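Local coordinates for protein UDP-N-acetylmuramate--L-alanine ligase (Thermotoga maritima, PDB 1J6U) that catalyses the ATP-dependent joining of L-alanine to UDP-N-acetylmuramate, a cytoplasmic step of peptidoglycan synthesis in cell wall formation, at residues P63-K77 against P86-N100. Residues are numbered along the deposited sequence; the frame is centred on the assembly and turned at random.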
ATOM      1  N   PRO A  63      -6.352  15.312  19.411  1.00 39.84           N
ATOM      2  CA  PRO A  63      -4.993  15.214  18.882  1.00 30.98           C
ATOM      3  C   PRO A  63      -3.988  14.901  19.973  1.00 34.17           C
ATOM      4  O   PRO A  63      -4.360  14.462  21.059  1.00 42.22           O
ATOM      5  CB  PRO A  63      -4.755  16.586  18.298  1.00 39.62           C
ATOM      6  CG  PRO A  63      -5.430  17.484  19.366  1.00 36.43           C
ATOM      7  CD  PRO A  63      -6.730  16.728  19.634  1.00 44.01           C
ATOM      8  N   HIS A  64      -2.711  15.129  19.677  1.00 38.47           N
ATOM      9  CA  HIS A  64      -1.657  14.875  20.649  1.00 42.70           C
ATOM     10  C   HIS A  64      -1.731  15.907  21.770  1.00 50.37           C
ATOM     11  O   HIS A  64      -1.911  17.109  21.533  1.00 54.27           O
ATOM     12  CB  HIS A  64      -0.285  14.937  19.992  1.00 30.81           C
ATOM     13  CG  HIS A  64      -0.028  13.815  19.031  1.00 49.53           C
ATOM     14  ND1 HIS A  64      -0.281  12.496  19.344  1.00 44.35           N
ATOM     15  CD2 HIS A  64       0.444  13.817  17.761  1.00 41.16           C
ATOM     16  CE1 HIS A  64       0.021  11.738  18.305  1.00 54.16           C
ATOM     17  NE2 HIS A  64       0.464  12.515  17.332  1.00 52.34           N
ATOM     18  N   SER A  65      -1.594  15.406  22.988  1.00 46.92           N
ATOM     19  CA  SER A  65      -1.625  16.199  24.200  1.00 44.16           C
ATOM     20  C   SER A  65      -1.045  15.360  25.310  1.00 43.88           C
ATOM     21  O   SER A  65      -1.363  14.175  25.385  1.00 43.08           O
ATOM     22  CB  SER A  65      -3.062  16.530  24.598  1.00 40.17           C
ATOM     23  OG  SER A  65      -3.111  16.996  25.956  1.00 52.46           O
ATOM     24  N   ALA A  66      -0.237  15.953  26.189  1.00 44.70           N
ATOM     25  CA  ALA A  66       0.292  15.195  27.330  1.00 44.66           C
ATOM     26  C   ALA A  66      -0.901  14.781  28.214  1.00 39.15           C
ATOM     27  O   ALA A  66      -0.778  13.986  29.124  1.00 47.38           O
ATOM     28  CB  ALA A  66       1.304  16.011  28.124  1.00 43.76           C
ATOM     29  N   ASP A  67      -2.068  15.329  27.931  1.00 43.25           N
ATOM     30  CA  ASP A  67      -3.273  14.919  28.631  1.00 50.38           C
ATOM     31  C   ASP A  67      -3.507  13.391  28.349  1.00 57.15           C
ATOM     32  O   ASP A  67      -4.074  12.657  29.176  1.00 51.29           O
ATOM     33  CB  ASP A  67      -4.451  15.719  28.056  1.00 60.11           C
ATOM     34  CG  ASP A  67      -5.166  16.569  29.096  1.00 79.22           C
ATOM     35  OD1 ASP A  67      -6.050  17.368  28.699  1.00 85.98           O
ATOM     36  OD2 ASP A  67      -4.854  16.437  30.301  1.00 84.20           O
ATOM     37  N   ASN A  68      -3.076  12.923  27.170  1.00 48.40           N
ATOM     38  CA  ASN A  68      -3.281  11.533  26.768  1.00 55.24           C
ATOM     39  C   ASN A  68      -2.249  10.620  27.375  1.00 56.37           C
ATOM     40  O   ASN A  68      -1.633   9.826  26.676  1.00 60.33           O
ATOM     41  CB  ASN A  68      -3.189  11.396  25.257  1.00 51.90           C
ATOM     42  CG  ASN A  68      -4.018  12.416  24.533  1.00 55.95           C
ATOM     43  OD1 ASN A  68      -5.104  12.771  24.987  1.00 48.93           O
ATOM     44  ND2 ASN A  68      -3.522  12.883  23.376  1.00 42.57           N
ATOM     45  N   TRP A  69      -2.061  10.727  28.678  1.00 53.34           N
ATOM     46  CA  TRP A  69      -1.067   9.907  29.344  1.00 52.25           C
ATOM     47  C   TRP A  69      -1.761   9.024  30.365  1.00 54.27           C
ATOM     48  O   TRP A  69      -2.556   9.505  31.156  1.00 53.33           O
ATOM     49  CB  TRP A  69      -0.032  10.814  30.002  1.00 43.68           C
ATOM     50  CG  TRP A  69       1.072  10.093  30.606  1.00 37.57           C
ATOM     51  CD1 TRP A  69       1.172   9.713  31.898  1.00 42.34           C
ATOM     52  CD2 TRP A  69       2.243   9.617  29.951  1.00 35.71           C
ATOM     53  NE1 TRP A  69       2.343   9.031  32.106  1.00 41.21           N
ATOM     54  CE2 TRP A  69       3.024   8.955  30.925  1.00 35.13           C
ATOM     55  CE3 TRP A  69       2.713   9.680  28.636  1.00 34.74           C
ATOM     56  CZ2 TRP A  69       4.256   8.363  30.631  1.00 39.61           C
ATOM     57  CZ3 TRP A  69       3.951   9.088  28.333  1.00 42.16           C
ATOM     58  CH2 TRP A  69       4.707   8.440  29.329  1.00 47.24           C
ATOM     59  N   TYR A  70      -1.492   7.723  30.315  1.00 50.57           N
ATOM     60  CA  TYR A  70      -2.119   6.808  31.254  1.00 51.03           C
ATOM     61  C   TYR A  70      -1.129   5.842  31.866  1.00 55.58           C
ATOM     62  O   TYR A  70      -1.391   4.653  32.030  1.00 56.16           O
ATOM     63  CB  TYR A  70      -3.283   6.100  30.572  1.00 50.02           C
ATOM     64  CG  TYR A  70      -4.335   7.101  30.194  1.00 48.89           C
ATOM     65  CD1 TYR A  70      -4.182   7.923  29.079  1.00 49.72           C
ATOM     66  CD2 TYR A  70      -5.446   7.291  31.002  1.00 49.20           C
ATOM     67  CE1 TYR A  70      -5.129   8.924  28.776  1.00 51.63           C
ATOM     68  CE2 TYR A  70      -6.394   8.280  30.718  1.00 61.41           C
ATOM     69  CZ  TYR A  70      -6.240   9.091  29.605  1.00 58.84           C
ATOM     70  OH  TYR A  70      -7.229  10.021  29.322  1.00 57.34           O
ATOM     71  N   ASP A  71       0.023   6.413  32.200  1.00 61.17           N
ATOM     72  CA  ASP A  71       1.130   5.733  32.842  1.00 61.49           C
ATOM     73  C   ASP A  71       1.451   4.415  32.188  1.00 61.23           C
ATOM     74  O   ASP A  71       1.318   3.359  32.793  1.00 65.62           O
ATOM     75  CB  ASP A  71       0.821   5.564  34.333  1.00 67.39           C
ATOM     76  CG  ASP A  71       0.318   6.870  34.972  1.00 74.41           C
ATOM     77  OD1 ASP A  71      -0.819   6.881  35.489  1.00 79.00           O
ATOM     78  OD2 ASP A  71       1.053   7.891  34.940  1.00 71.19           O
ATOM     79  N   PRO A  72       1.879   4.469  30.923  1.00 53.26           N
ATOM     80  CA  PRO A  72       2.238   3.293  30.141  1.00 46.87           C
ATOM     81  C   PRO A  72       3.593   2.806  30.584  1.00 45.92           C
ATOM     82  O   PRO A  72       4.361   3.559  31.140  1.00 50.33           O
ATOM     83  CB  PRO A  72       2.301   3.835  28.734  1.00 43.51           C
ATOM     84  CG  PRO A  72       2.876   5.202  28.966  1.00 54.86           C
ATOM     85  CD  PRO A  72       2.050   5.696  30.124  1.00 46.92           C
ATOM     86  N   ASP A  73       3.885   1.549  30.307  1.00 40.22           N
ATOM     87  CA  ASP A  73       5.157   0.959  30.650  1.00 46.54           C
ATOM     88  C   ASP A  73       6.025   1.183  29.466  1.00 43.79           C
ATOM     89  O   ASP A  73       7.258   1.088  29.525  1.00 49.03           O
ATOM     90  CB  ASP A  73       5.016  -0.550  30.836  1.00 45.26           C
ATOM     91  CG  ASP A  73       3.963  -0.892  31.832  1.00 56.85           C
ATOM     92  OD1 ASP A  73       3.979  -0.266  32.912  1.00 70.29           O
ATOM     93  OD2 ASP A  73       3.119  -1.771  31.545  1.00 69.55           O
ATOM     94  N   LEU A  74       5.372   1.495  28.366  1.00 44.74           N
ATOM     95  CA  LEU A  74       6.122   1.638  27.149  1.00 40.90           C
ATOM     96  C   LEU A  74       5.485   2.631  26.211  1.00 40.03           C
ATOM     97  O   LEU A  74       4.262   2.717  26.109  1.00 35.01           O
ATOM     98  CB  LEU A  74       6.208   0.261  26.496  1.00 34.49           C
ATOM     99  CG  LEU A  74       7.078   0.268  25.263  1.00 49.62           C
ATOM    100  CD1 LEU A  74       8.492   0.683  25.709  1.00 44.30           C
ATOM    101  CD2 LEU A  74       7.033  -1.111  24.572  1.00 35.25           C
ATOM    102  N   VAL A  75       6.324   3.384  25.516  1.00 42.45           N
ATOM    103  CA  VAL A  75       5.817   4.353  24.571  1.00 38.57           C
ATOM    104  C   VAL A  75       6.456   4.073  23.236  1.00 41.47           C
ATOM    105  O   VAL A  75       7.684   3.979  23.156  1.00 32.45           O
ATOM    106  CB  VAL A  75       6.201   5.805  24.936  1.00 39.37           C
ATOM    107  CG1 VAL A  75       6.026   6.691  23.691  1.00 37.54           C
ATOM    108  CG2 VAL A  75       5.331   6.328  26.056  1.00 37.87           C
ATOM    109  N   ILE A  76       5.635   3.959  22.192  1.00 34.15           N
ATOM    110  CA  ILE A  76       6.160   3.738  20.852  1.00 37.29           C
ATOM    111  C   ILE A  76       5.795   4.920  19.966  1.00 41.84           C
ATOM    112  O   ILE A  76       4.659   5.439  20.025  1.00 40.43           O
ATOM    113  CB  ILE A  76       5.582   2.472  20.230  1.00 46.97           C
ATOM    114  CG1 ILE A  76       5.865   1.288  21.147  1.00 35.13           C
ATOM    115  CG2 ILE A  76       6.194   2.267  18.850  1.00 35.97           C
ATOM    116  CD1 ILE A  76       5.300   0.018  20.645  1.00 48.03           C
ATOM    117  N   LYS A  77       6.748   5.350  19.146  1.00 40.57           N
ATOM    118  CA  LYS A  77       6.509   6.491  18.260  1.00 47.69           C
ATOM    119  C   LYS A  77       6.983   6.264  16.826  1.00 45.80           C
ATOM    120  O   LYS A  77       7.910   5.505  16.562  1.00 54.84           O
ATOM    121  CB  LYS A  77       7.196   7.742  18.823  1.00 32.84           C
ATOM    122  CG  LYS A  77       8.712   7.718  18.745  1.00 39.52           C
ATOM    123  CD  LYS A  77       9.315   8.841  19.574  1.00 42.95           C
ATOM    124  CE  LYS A  77      10.348   9.634  18.813  1.00 43.66           C
ATOM    125  NZ  LYS A  77      11.627   8.935  18.530  1.00 36.79           N
ATOM    126  N   PRO A  86       4.137  16.896  22.984  1.00 37.72           N
ATOM    127  CA  PRO A  86       3.914  16.837  24.430  1.00 40.50           C
ATOM    128  C   PRO A  86       3.943  15.438  25.048  1.00 47.19           C
ATOM    129  O   PRO A  86       4.368  15.278  26.185  1.00 51.76           O
ATOM    130  CB  PRO A  86       2.551  17.541  24.614  1.00 36.27           C
ATOM    131  CG  PRO A  86       1.898  17.439  23.277  1.00 40.12           C
ATOM    132  CD  PRO A  86       3.063  17.640  22.312  1.00 35.13           C
ATOM    133  N   GLU A  87       3.502  14.425  24.308  1.00 44.51           N
ATOM    134  CA  GLU A  87       3.470  13.074  24.836  1.00 35.37           C
ATOM    135  C   GLU A  87       4.864  12.539  24.980  1.00 32.84           C
ATOM    136  O   GLU A  87       5.183  11.813  25.917  1.00 35.16           O
ATOM    137  CB  GLU A  87       2.641  12.168  23.927  1.00 34.32           C
ATOM    138  CG  GLU A  87       1.139  12.481  24.049  1.00 48.95           C
ATOM    139  CD  GLU A  87       0.268  11.811  22.982  1.00 48.50           C
ATOM    140  OE1 GLU A  87       0.529  10.631  22.666  1.00 63.98           O
ATOM    141  OE2 GLU A  87      -0.691  12.452  22.484  1.00 53.65           O
ATOM    142  N   ILE A  88       5.712  12.899  24.049  1.00 29.41           N
ATOM    143  CA  ILE A  88       7.055  12.413  24.143  1.00 41.73           C
ATOM    144  C   ILE A  88       7.757  13.156  25.271  1.00 40.62           C
ATOM    145  O   ILE A  88       8.572  12.566  25.992  1.00 43.61           O
ATOM    146  CB  ILE A  88       7.796  12.562  22.778  1.00 36.44           C
ATOM    147  CG1 ILE A  88       7.153  11.615  21.766  1.00 43.22           C
ATOM    148  CG2 ILE A  88       9.304  12.206  22.920  1.00 36.02           C
ATOM    149  CD1 ILE A  88       7.042  10.163  22.293  1.00 39.63           C
ATOM    150  N   VAL A  89       7.436  14.439  25.449  1.00 43.40           N
ATOM    151  CA  VAL A  89       8.079  15.192  26.521  1.00 44.11           C
ATOM    152  C   VAL A  89       7.681  14.599  27.872  1.00 46.04           C
ATOM    153  O   VAL A  89       8.558  14.351  28.719  1.00 43.16           O
ATOM    154  CB  VAL A  89       7.775  16.717  26.459  1.00 40.95           C
ATOM    155  CG1 VAL A  89       8.313  17.400  27.699  1.00 33.68           C
ATOM    156  CG2 VAL A  89       8.478  17.317  25.283  1.00 32.54           C
ATOM    157  N   ARG A  90       6.384  14.339  28.067  1.00 41.67           N
ATOM    158  CA  ARG A  90       5.944  13.747  29.318  1.00 39.86           C
ATOM    159  C   ARG A  90       6.667  12.416  29.505  1.00 44.95           C
ATOM    160  O   ARG A  90       7.318  12.185  30.531  1.00 49.67           O
ATOM    161  CB  ARG A  90       4.441  13.525  29.335  1.00 31.31           C
ATOM    162  CG  ARG A  90       3.990  12.627  30.484  1.00 41.47           C
ATOM    163  CD  ARG A  90       3.904  13.358  31.844  1.00 40.02           C
ATOM    164  NE  ARG A  90       2.519  13.644  32.138  1.00 44.86           N
ATOM    165  CZ  ARG A  90       1.811  13.061  33.094  1.00 47.85           C
ATOM    166  NH1 ARG A  90       2.370  12.160  33.878  1.00 40.73           N
ATOM    167  NH2 ARG A  90       0.525  13.359  33.234  1.00 48.53           N
ATOM    168  N   ALA A  91       6.588  11.559  28.499  1.00 41.61           N
ATOM    169  CA  ALA A  91       7.246  10.262  28.575  1.00 42.65           C
ATOM    170  C   ALA A  91       8.718  10.404  28.953  1.00 45.07           C
ATOM    171  O   ALA A  91       9.222   9.660  29.787  1.00 40.40           O
ATOM    172  CB  ALA A  91       7.127   9.521  27.242  1.00 38.78           C
ATOM    173  N   ARG A  92       9.429  11.345  28.350  1.00 39.49           N
ATOM    174  CA  ARG A  92      10.823  11.437  28.718  1.00 42.73           C
ATOM    175  C   ARG A  92      11.001  11.930  30.134  1.00 40.90           C
ATOM    176  O   ARG A  92      11.850  11.450  30.867  1.00 36.78           O
ATOM    177  CB  ARG A  92      11.596  12.308  27.743  1.00 31.03           C
ATOM    178  CG  ARG A  92      11.696  11.662  26.388  1.00 37.20           C
ATOM    179  CD  ARG A  92      13.006  11.943  25.733  1.00 43.22           C
ATOM    180  NE  ARG A  92      12.815  12.214  24.313  1.00 71.07           N
ATOM    181  CZ  ARG A  92      12.855  11.293  23.360  1.00 76.90           C
ATOM    182  NH1 ARG A  92      13.094  10.019  23.675  1.00 76.05           N
ATOM    183  NH2 ARG A  92      12.642  11.651  22.096  1.00 75.34           N
HETATM  184  N   MSE A  93      10.184  12.871  30.549  1.00 46.90           N
HETATM  185  CA  MSE A  93      10.352  13.355  31.891  1.00 47.27           C
HETATM  186  C   MSE A  93       9.917  12.294  32.878  1.00 47.67           C
HETATM  187  O   MSE A  93      10.497  12.163  33.952  1.00 57.44           O
HETATM  188  CB  MSE A  93       9.594  14.658  32.081  1.00 44.02           C
HETATM  189  CG  MSE A  93      10.392  15.853  31.593  1.00 56.81           C
HETATM  190 SE   MSE A  93       9.406  17.470  31.882  1.00 70.31          SE
HETATM  191  CE  MSE A  93       9.404  17.451  33.852  1.00 78.59           C
ATOM    192  N   GLU A  94       8.911  11.519  32.505  1.00 42.47           N
ATOM    193  CA  GLU A  94       8.437  10.451  33.379  1.00 31.88           C
ATOM    194  C   GLU A  94       9.390   9.252  33.302  1.00 32.66           C
ATOM    195  O   GLU A  94       9.195   8.245  33.974  1.00 49.53           O
ATOM    196  CB  GLU A  94       7.032  10.052  32.969  1.00 35.06           C
ATOM    197  CG  GLU A  94       6.136   9.641  34.115  1.00 60.69           C
ATOM    198  CD  GLU A  94       5.545  10.804  34.866  1.00 55.96           C
ATOM    199  OE1 GLU A  94       4.881  11.678  34.254  1.00 62.71           O
ATOM    200  OE2 GLU A  94       5.748  10.834  36.089  1.00 82.35           O
ATOM    201  N   ARG A  95      10.435   9.370  32.485  1.00 43.89           N
ATOM    202  CA  ARG A  95      11.441   8.312  32.330  1.00 49.85           C
ATOM    203  C   ARG A  95      10.912   6.989  31.747  1.00 49.46           C
ATOM    204  O   ARG A  95      11.487   5.918  31.961  1.00 45.98           O
ATOM    205  CB  ARG A  95      12.116   8.040  33.683  1.00 56.23           C
ATOM    206  CG  ARG A  95      12.837   9.240  34.297  1.00 67.73           C
ATOM    207  CD  ARG A  95      14.208   9.469  33.677  1.00 76.26           C
ATOM    208  NE  ARG A  95      14.319  10.778  33.026  1.00 95.67           N
ATOM    209  CZ  ARG A  95      14.296  11.953  33.653  1.00 90.04           C
ATOM    210  NH1 ARG A  95      14.165  12.008  34.975  1.00 95.68           N
ATOM    211  NH2 ARG A  95      14.402  13.076  32.947  1.00 91.98           N
ATOM    212  N   VAL A  96       9.810   7.067  31.020  1.00 47.69           N
ATOM    213  CA  VAL A  96       9.244   5.900  30.390  1.00 37.99           C
ATOM    214  C   VAL A  96      10.011   5.593  29.099  1.00 40.38           C
ATOM    215  O   VAL A  96      10.239   6.456  28.258  1.00 37.20           O
ATOM    216  CB  VAL A  96       7.773   6.127  30.100  1.00 44.77           C
ATOM    217  CG1 VAL A  96       7.214   5.007  29.225  1.00 49.55           C
ATOM    218  CG2 VAL A  96       7.030   6.176  31.422  1.00 30.62           C
ATOM    219  N   PRO A  97      10.460   4.350  28.952  1.00 41.94           N
ATOM    220  CA  PRO A  97      11.205   3.947  27.747  1.00 43.22           C
ATOM    221  C   PRO A  97      10.376   4.240  26.489  1.00 43.52           C
ATOM    222  O   PRO A  97       9.156   4.006  26.437  1.00 35.24           O
ATOM    223  CB  PRO A  97      11.434   2.461  27.967  1.00 43.01           C
ATOM    224  CG  PRO A  97      10.179   2.055  28.787  1.00 54.48           C
ATOM    225  CD  PRO A  97      10.098   3.192  29.787  1.00 34.82           C
ATOM    226  N   ILE A  98      11.048   4.785  25.492  1.00 40.68           N
ATOM    227  CA  ILE A  98      10.402   5.172  24.255  1.00 44.11           C
ATOM    228  C   ILE A  98      11.064   4.429  23.136  1.00 47.51           C
ATOM    229  O   ILE A  98      12.294   4.384  23.052  1.00 43.58           O
ATOM    230  CB  ILE A  98      10.577   6.669  23.975  1.00 42.27           C
ATOM    231  CG1 ILE A  98       9.754   7.476  24.967  1.00 40.64           C
ATOM    232  CG2 ILE A  98      10.134   7.002  22.556  1.00 40.27           C
ATOM    233  CD1 ILE A  98      10.287   8.876  25.104  1.00 34.74           C
ATOM    234  N   GLU A  99      10.245   3.840  22.276  1.00 45.87           N
ATOM    235  CA  GLU A  99      10.788   3.115  21.164  1.00 48.23           C
ATOM    236  C   GLU A  99      10.201   3.545  19.845  1.00 36.73           C
ATOM    237  O   GLU A  99       9.087   4.092  19.792  1.00 42.36           O
ATOM    238  CB  GLU A  99      10.595   1.640  21.380  1.00 54.01           C
ATOM    239  CG  GLU A  99      11.827   0.919  20.983  1.00 82.47           C
ATOM    240  CD  GLU A  99      12.003  -0.309  21.794  1.00 97.63           C
ATOM    241  OE1 GLU A  99      11.804  -0.202  23.032  1.00 89.24           O
ATOM    242  OE2 GLU A  99      12.339  -1.361  21.192  1.00105.75           O
ATOM    243  N   ASN A 100      10.989   3.337  18.790  1.00 38.15           N
ATOM    244  CA  ASN A 100      10.592   3.667  17.421  1.00 37.16           C
ATOM    245  C   ASN A 100       9.907   2.486  16.753  1.00 45.12           C
ATOM    246  O   ASN A 100      10.322   1.338  16.925  1.00 49.11           O
ATOM    247  CB  ASN A 100      11.814   4.111  16.626  1.00 44.34           C
ATOM    248  CG  ASN A 100      12.347   5.465  17.119  1.00 58.23           C
ATOM    249  OD1 ASN A 100      11.616   6.463  17.123  1.00 63.02           O
ATOM    250  ND2 ASN A 100      13.604   5.499  17.554  1.00 52.06           N
TER
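Glu87 OE2 accepts three hydrogen bonds from the 63-68 loop, where helix 86-93 begins in the beta-alpha-beta unit of strand 74-77, this helix and strand 98-100. Asn68 ND2 gives the straightest, at 3.0 Å from OE2 and 164° at the hydrogen. Asn68 ND2 and His64 ND1 both meet OE2 from out of the carboxylate plane, whereas Ser65 N uses its anti lone pair; OE2 in turn lies close to the plane of the His64 ring. Ser42 OG also bonds His64 ND1 and, together with His16 NE2, takes up Glu87 OE1, so both carboxylate oxygens are held. Asn68 ND2 has a second acceptor in Pro63 O, which fixes the amide's rotation.

Trp69, its CG anti to the backbone N (chi1 -175°), lays its indole against the helix. Arg90 CG sits over the six-membered ring, 3.7 Å from its centroid, and the guanidinium continues across the five-membered ring in an off-centre cation-pi stack, planes 29° apart. A salt bridge from Arg90 NH1 to Glu94 OE1 (2.6 Å) steadies that guanidinium. Pro72 CD lies over the opposite indole face, near its rim, Val96 meets the ring edge, and Ala91 CB comes within 3.4 Å of Trp69 CH2.

The two strands pair in parallel at the border of the five-stranded sheet of this Rossmann-like domain, the register being set by Val75 N to Pro97 O, Glu99 N to Val75 O and Lys77 N to Glu99 O. Val75 packs against the helix, CG1 against Ile88 CD1 and CG2 against both Ala91 CB and Val96 CG1. Further along, Lys77 CD rests 3.6 Å from Ile98 CG2, and the bent chain brings NZ to Asn100 OD1 at 2.8 Å.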